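Local coordinates for 16S rRNA (adenine(1408)-N(1))-methyltransferase (Catenulispora acidiphila, PDB 4X1O), which probably methylates N1 of adenine 1408 in 16S ribosomal RNA with S-adenosyl-L-methionine as methyl donor, a modification linked to aminoglycoside resistance, at residues S108-V113 with S146-V151; R49-V54 with E123-M128. One frame throughout, in Å; residues are numbered along the deposited sequence.

Contact 1 (S108-V113 with S146-V151); sequences SAIETV and SGLRAV
The carbonyl O of I110 is met by two groups: G147 CA of the helix comes within 3.4 Å in a CA-H...O contact, bent to 142° at the hydrogen, and V113 N, three residues further along its own loop, gives it a weak hydrogen bond. Glycine makes the approach possible. With no side chain at 147, the loop 108-113 lies directly on the helix backbone. No conventional hydrogen bond crosses between the segments; the rest of the contact is apolar. I110 reaches over the same turn of helix: its CG1, held anti to the backbone N (chi1 -168°), stands 3.7 Å from L148 N and 3.9 Å from L148 CD2, while I110 CD1 leans on the G147 carbonyl. V113 takes the next turn. Its CG1 rests 3.5 Å from G147 O and touches A150 CB more loosely, and its CG2 meets V151 CG1 at 4.0 Å, the two valine side chains slanting across one another. CG1 of V113 nearly eclipses the backbone N (chi1 -1°), an unusual setting that leaves one methyl over G147 and the other by V151. I110 and E111 belong to the S-adenosyl-L-methionine site, empty in this model, and the CB of E111 points away from the helix. The loop follows strand 103-107, and helix 142-151 packs beside it on strands 49-54 and 123-127 of the central sheet, with W200 of strand 200-212 lying against L148 and R149.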
loop_
_atom_site.group_PDB
_atom_site.type_symbol
_atom_site.label_atom_id
_atom_site.label_comp_id
_atom_site.label_asym_id
_atom_site.label_seq_id
_atom_site.Cartn_x
_atom_site.Cartn_y
_atom_site.Cartn_z
ATOM N N SER A 108 -6.184 -8.604 5.665
ATOM C CA SER A 108 -7.470 -7.936 5.553
ATOM C C SER A 108 -7.592 -7.256 4.204
ATOM O O SER A 108 -6.590 -6.830 3.625
ATOM C CB SER A 108 -7.657 -6.902 6.664
ATOM O OG SER A 108 -8.840 -6.153 6.437
ATOM N N ALA A 109 -8.821 -7.172 3.712
ATOM C CA ALA A 109 -9.125 -6.368 2.538
ATOM C C ALA A 109 -9.281 -4.919 2.979
ATOM O O ALA A 109 -9.653 -4.651 4.119
ATOM C CB ALA A 109 -10.376 -6.866 1.856
ATOM N N ILE A 110 -8.991 -3.982 2.088
ATOM C CA ILE A 110 -9.046 -2.574 2.464
ATOM C C ILE A 110 -10.485 -2.053 2.565
ATOM O O ILE A 110 -10.764 -1.179 3.377
ATOM C CB ILE A 110 -8.248 -1.694 1.473
ATOM C CG1 ILE A 110 -8.078 -0.284 2.043
ATOM C CG2 ILE A 110 -8.890 -1.685 0.095
ATOM C CD1 ILE A 110 -7.459 -0.278 3.425
ATOM N N GLU A 111 -11.403 -2.597 1.772
ATOM C CA GLU A 111 -12.770 -2.082 1.761
ATOM C C GLU A 111 -13.497 -2.410 3.062
ATOM O O GLU A 111 -14.539 -1.835 3.358
ATOM C CB GLU A 111 -13.556 -2.627 0.558
ATOM C CG GLU A 111 -13.726 -4.136 0.522
ATOM C CD GLU A 111 -12.549 -4.843 -0.126
ATOM O OE1 GLU A 111 -11.486 -4.209 -0.283
ATOM O OE2 GLU A 111 -12.690 -6.033 -0.483
ATOM N N THR A 112 -12.935 -3.326 3.842
ATOM C CA THR A 112 -13.526 -3.710 5.116
ATOM C C THR A 112 -12.498 -3.667 6.236
ATOM O O THR A 112 -12.360 -4.632 6.986
ATOM C CB THR A 112 -14.135 -5.127 5.054
ATOM O OG1 THR A 112 -13.112 -6.071 4.714
ATOM C CG2 THR A 112 -15.256 -5.192 4.019
ATOM N N VAL A 113 -11.777 -2.552 6.346
ATOM C CA VAL A 113 -10.733 -2.422 7.359
ATOM C C VAL A 113 -11.345 -2.604 8.746
ATOM O O VAL A 113 -12.398 -2.042 9.062
ATOM C CB VAL A 113 -9.980 -1.046 7.280
ATOM C CG1 VAL A 113 -10.505 -0.189 6.152
ATOM C CG2 VAL A 113 -10.014 -0.282 8.601
ATOM N N SER A 146 -12.704 4.985 0.697
ATOM C CA SER A 146 -13.099 5.188 2.081
ATOM C C SER A 146 -12.271 4.310 3.005
ATOM O O SER A 146 -11.921 4.729 4.097
ATOM C CB SER A 146 -14.591 4.899 2.283
ATOM O OG SER A 146 -15.359 5.935 1.695
ATOM N N GLY A 147 -11.974 3.089 2.560
ATOM C CA GLY A 147 -11.146 2.186 3.339
ATOM C C GLY A 147 -9.753 2.747 3.525
ATOM O O GLY A 147 -9.188 2.705 4.625
ATOM N N LEU A 148 -9.189 3.275 2.443
ATOM C CA LEU A 148 -7.886 3.930 2.513
ATOM C C LEU A 148 -7.928 5.114 3.479
ATOM O O LEU A 148 -7.033 5.278 4.311
ATOM C CB LEU A 148 -7.454 4.394 1.130
ATOM C CG LEU A 148 -7.133 3.283 0.133
ATOM C CD1 LEU A 148 -6.928 3.889 -1.242
ATOM C CD2 LEU A 148 -5.885 2.533 0.590
ATOM N N ARG A 149 -8.968 5.943 3.381
ATOM C CA ARG A 149 -9.055 7.110 4.253
ATOM C C ARG A 149 -9.244 6.702 5.707
ATOM O O ARG A 149 -8.723 7.357 6.609
ATOM C CB ARG A 149 -10.202 8.038 3.820
ATOM C CG ARG A 149 -10.385 9.279 4.721
ATOM C CD ARG A 149 -9.139 10.182 4.718
ATOM N NE ARG A 149 -9.311 11.312 5.632
ATOM C CZ ARG A 149 -9.084 11.254 6.938
ATOM N NH1 ARG A 149 -8.697 10.105 7.498
ATOM N NH2 ARG A 149 -9.264 12.335 7.693
ATOM N N ALA A 150 -9.989 5.614 5.924
ATOM C CA ALA A 150 -10.262 5.125 7.273
ATOM C C ALA A 150 -8.995 4.816 8.065
ATOM O O ALA A 150 -8.966 5.035 9.275
ATOM C CB ALA A 150 -11.142 3.889 7.220
ATOM N N VAL A 151 -7.958 4.306 7.406
ATOM C CA VAL A 151 -6.755 3.910 8.169
ATOM C C VAL A 151 -5.848 5.106 8.443
ATOM O O VAL A 151 -4.906 5.022 9.213
ATOM C CB VAL A 151 -5.944 2.794 7.457
ATOM C CG1 VAL A 151 -6.824 1.593 7.191
ATOM C CG2 VAL A 151 -5.285 3.301 6.172
#

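Contact 2 (R49-V54 with E123-M128); sequences RILVDV and EVMVLM
Strands 49-54 and 123-127 run parallel, their short axes 4.8 Å apart and inclined by 25°, with L51, V52 and D53 level with E123, V124 and M125. V52 sends its N to E123 O and receives M125 N on its own O at 2.8 Å; V54 N then bonds M125 O at 2.9 Å. At the start of the pair E123 N makes a weak bond to I50 O. Beyond its end a water spans V54 O and L127 O as the strands part. These are the adjoining first and fourth strands of the central sheet, order 3-2-1-4-5-7-6, of a Rossmann-like class I methyltransferase. On the face carrying L51, D53 and M125, L51 CD1 lies 3.6 Å from M125 CG and also touches E123 CG. D53 runs alongside M125, its OD1 3.4 Å from M125 CB; helix 60-68 lies over this face. The other face brings V54 CG2 to V124 CG1 at 4.1 Å. R49, extended from CG to NE, forms a salt bridge with E123: NE donates to OE1 at 3.1 Å, nearly straight (165°), and NH2 adds a weak second bond to the same oxygen. OE1 lies in the guanidinium plane but is approached on its anti side, from well out of the carboxylate plane, and the two planes stand 77° apart. E123 OE2 lies near E159 OE1 of strand 157-163, so the arginine probably eases the crowding of like charges.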
loop_
_atom_site.group_PDB
_atom_site.type_symbol
_atom_site.label_atom_id
_atom_site.label_comp_id
_atom_site.label_asym_id
_atom_site.label_seq_id
_atom_site.Cartn_x
_atom_site.Cartn_y
_atom_site.Cartn_z
ATOM N N ARG A 49 6.961 6.951 13.107
ATOM C CA ARG A 49 6.016 7.080 12.002
ATOM C C ARG A 49 5.354 5.739 11.823
ATOM O O ARG A 49 6.010 4.710 12.009
ATOM C CB ARG A 49 6.742 7.496 10.721
ATOM C CG ARG A 49 5.843 8.007 9.602
ATOM C CD ARG A 49 6.706 8.580 8.462
ATOM N NE ARG A 49 5.919 9.188 7.388
ATOM C CZ ARG A 49 5.337 10.379 7.472
ATOM N NH1 ARG A 49 5.439 11.087 8.589
ATOM N NH2 ARG A 49 4.637 10.863 6.446
ATOM N N ILE A 50 4.069 5.738 11.486
ATOM C CA ILE A 50 3.374 4.507 11.160
ATOM C C ILE A 50 3.009 4.545 9.691
ATOM O O ILE A 50 2.289 5.440 9.244
ATOM C CB ILE A 50 2.120 4.317 11.994
ATOM C CG1 ILE A 50 2.526 4.229 13.476
ATOM C CG2 ILE A 50 1.358 3.061 11.543
ATOM C CD1 ILE A 50 1.437 4.515 14.433
ATOM N N LEU A 51 3.529 3.579 8.948
ATOM C CA LEU A 51 3.305 3.505 7.515
ATOM C C LEU A 51 2.413 2.332 7.215
ATOM O O LEU A 51 2.686 1.214 7.661
ATOM C CB LEU A 51 4.635 3.361 6.777
ATOM C CG LEU A 51 4.607 3.094 5.275
ATOM C CD1 LEU A 51 4.040 4.287 4.537
ATOM C CD2 LEU A 51 6.009 2.774 4.785
ATOM N N VAL A 52 1.333 2.580 6.489
ATOM C CA VAL A 52 0.485 1.467 6.096
ATOM C C VAL A 52 0.609 1.287 4.586
ATOM O O VAL A 52 0.313 2.203 3.820
ATOM C CB VAL A 52 -0.976 1.673 6.516
ATOM C CG1 VAL A 52 -1.856 0.552 5.932
ATOM C CG2 VAL A 52 -1.082 1.675 8.044
ATOM N N ASP A 53 1.111 0.116 4.192
ATOM C CA ASP A 53 1.176 -0.308 2.799
ATOM C C ASP A 53 -0.036 -1.141 2.485
ATOM O O ASP A 53 -0.174 -2.254 2.982
ATOM C CB ASP A 53 2.420 -1.131 2.506
ATOM C CG ASP A 53 3.691 -0.352 2.678
ATOM O OD1 ASP A 53 3.728 0.847 2.339
ATOM O OD2 ASP A 53 4.659 -0.961 3.153
ATOM N N VAL A 54 -0.917 -0.623 1.639
ATOM C CA VAL A 54 -2.119 -1.365 1.304
ATOM C C VAL A 54 -1.865 -2.090 -0.005
ATOM O O VAL A 54 -1.523 -1.462 -1.003
ATOM C CB VAL A 54 -3.343 -0.444 1.187
ATOM C CG1 VAL A 54 -4.588 -1.264 0.872
ATOM C CG2 VAL A 54 -3.532 0.347 2.488
ATOM N N GLU A 123 1.086 7.745 7.128
ATOM C CA GLU A 123 1.285 7.743 5.680
ATOM C C GLU A 123 0.698 6.477 5.126
ATOM O O GLU A 123 0.846 5.417 5.734
ATOM C CB GLU A 123 2.770 7.832 5.340
ATOM C CG GLU A 123 3.090 7.862 3.872
ATOM C CD GLU A 123 4.573 8.135 3.639
ATOM O OE1 GLU A 123 5.358 8.054 4.610
ATOM O OE2 GLU A 123 4.954 8.442 2.496
ATOM N N VAL A 124 0.025 6.575 3.982
ATOM C CA VAL A 124 -0.579 5.400 3.364
ATOM C C VAL A 124 0.019 5.245 1.989
ATOM O O VAL A 124 0.078 6.205 1.225
ATOM C CB VAL A 124 -2.104 5.525 3.271
ATOM C CG1 VAL A 124 -2.707 4.315 2.542
ATOM C CG2 VAL A 124 -2.698 5.723 4.677
ATOM N N MET A 125 0.497 4.054 1.669
ATOM C CA MET A 125 1.100 3.840 0.359
ATOM C C MET A 125 0.375 2.740 -0.373
ATOM O O MET A 125 0.159 1.658 0.184
ATOM C CB MET A 125 2.590 3.479 0.480
ATOM C CG MET A 125 3.467 4.626 0.976
ATOM S SD MET A 125 5.206 4.103 0.855
ATOM C CE MET A 125 5.725 5.008 -0.603
ATOM N N VAL A 126 -0.002 3.015 -1.620
ATOM C CA VAL A 126 -0.600 1.992 -2.474
ATOM C C VAL A 126 0.341 1.761 -3.637
ATOM O O VAL A 126 0.352 2.523 -4.592
ATOM C CB VAL A 126 -1.998 2.419 -2.965
ATOM C CG1 VAL A 126 -2.605 1.365 -3.893
ATOM C CG2 VAL A 126 -2.922 2.692 -1.773
ATOM N N LEU A 127 1.171 0.726 -3.547
ATOM C CA LEU A 127 2.224 0.558 -4.533
ATOM C C LEU A 127 1.931 -0.629 -5.450
ATOM O O LEU A 127 1.721 -1.754 -4.984
ATOM C CB LEU A 127 3.580 0.382 -3.832
ATOM C CG LEU A 127 3.941 1.418 -2.759
ATOM C CD1 LEU A 127 5.293 1.081 -2.127
ATOM C CD2 LEU A 127 3.946 2.841 -3.329
ATOM N N MET A 128 1.901 -0.383 -6.756
ATOM C CA MET A 128 1.614 -1.466 -7.711
ATOM C C MET A 128 0.377 -2.310 -7.342
ATOM O O MET A 128 0.465 -3.530 -7.195
ATOM C CB MET A 128 2.826 -2.393 -7.834
ATOM C CG MET A 128 4.069 -1.717 -8.397
ATOM S SD MET A 128 3.911 -1.368 -10.159
ATOM C CE MET A 128 3.735 -3.031 -10.803
HETATM O O HOH W 1 -0.833 -2.077 -3.708
#

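In the fold
The centres of the two contacts are 12 Å apart, and the contacts touch through one apolar layer. Contact 2 is the middle of the seven-stranded sheet, and contact 1 lies against the sheet face that carries V124: L148 CD2 is 3.7 Å from V54 CG2, and V151 CG2 is 3.8 Å from V124 CG2. I110 packs on V54 as well. Along the chain the segments alternate, 49-54, 108-113, 123-128, 146-151, so each contact closes over a segment of the other. The sheet core thus backs the loop bearing I110 and E111 of the cofactor site, while V126 lies near L133, another residue of that site.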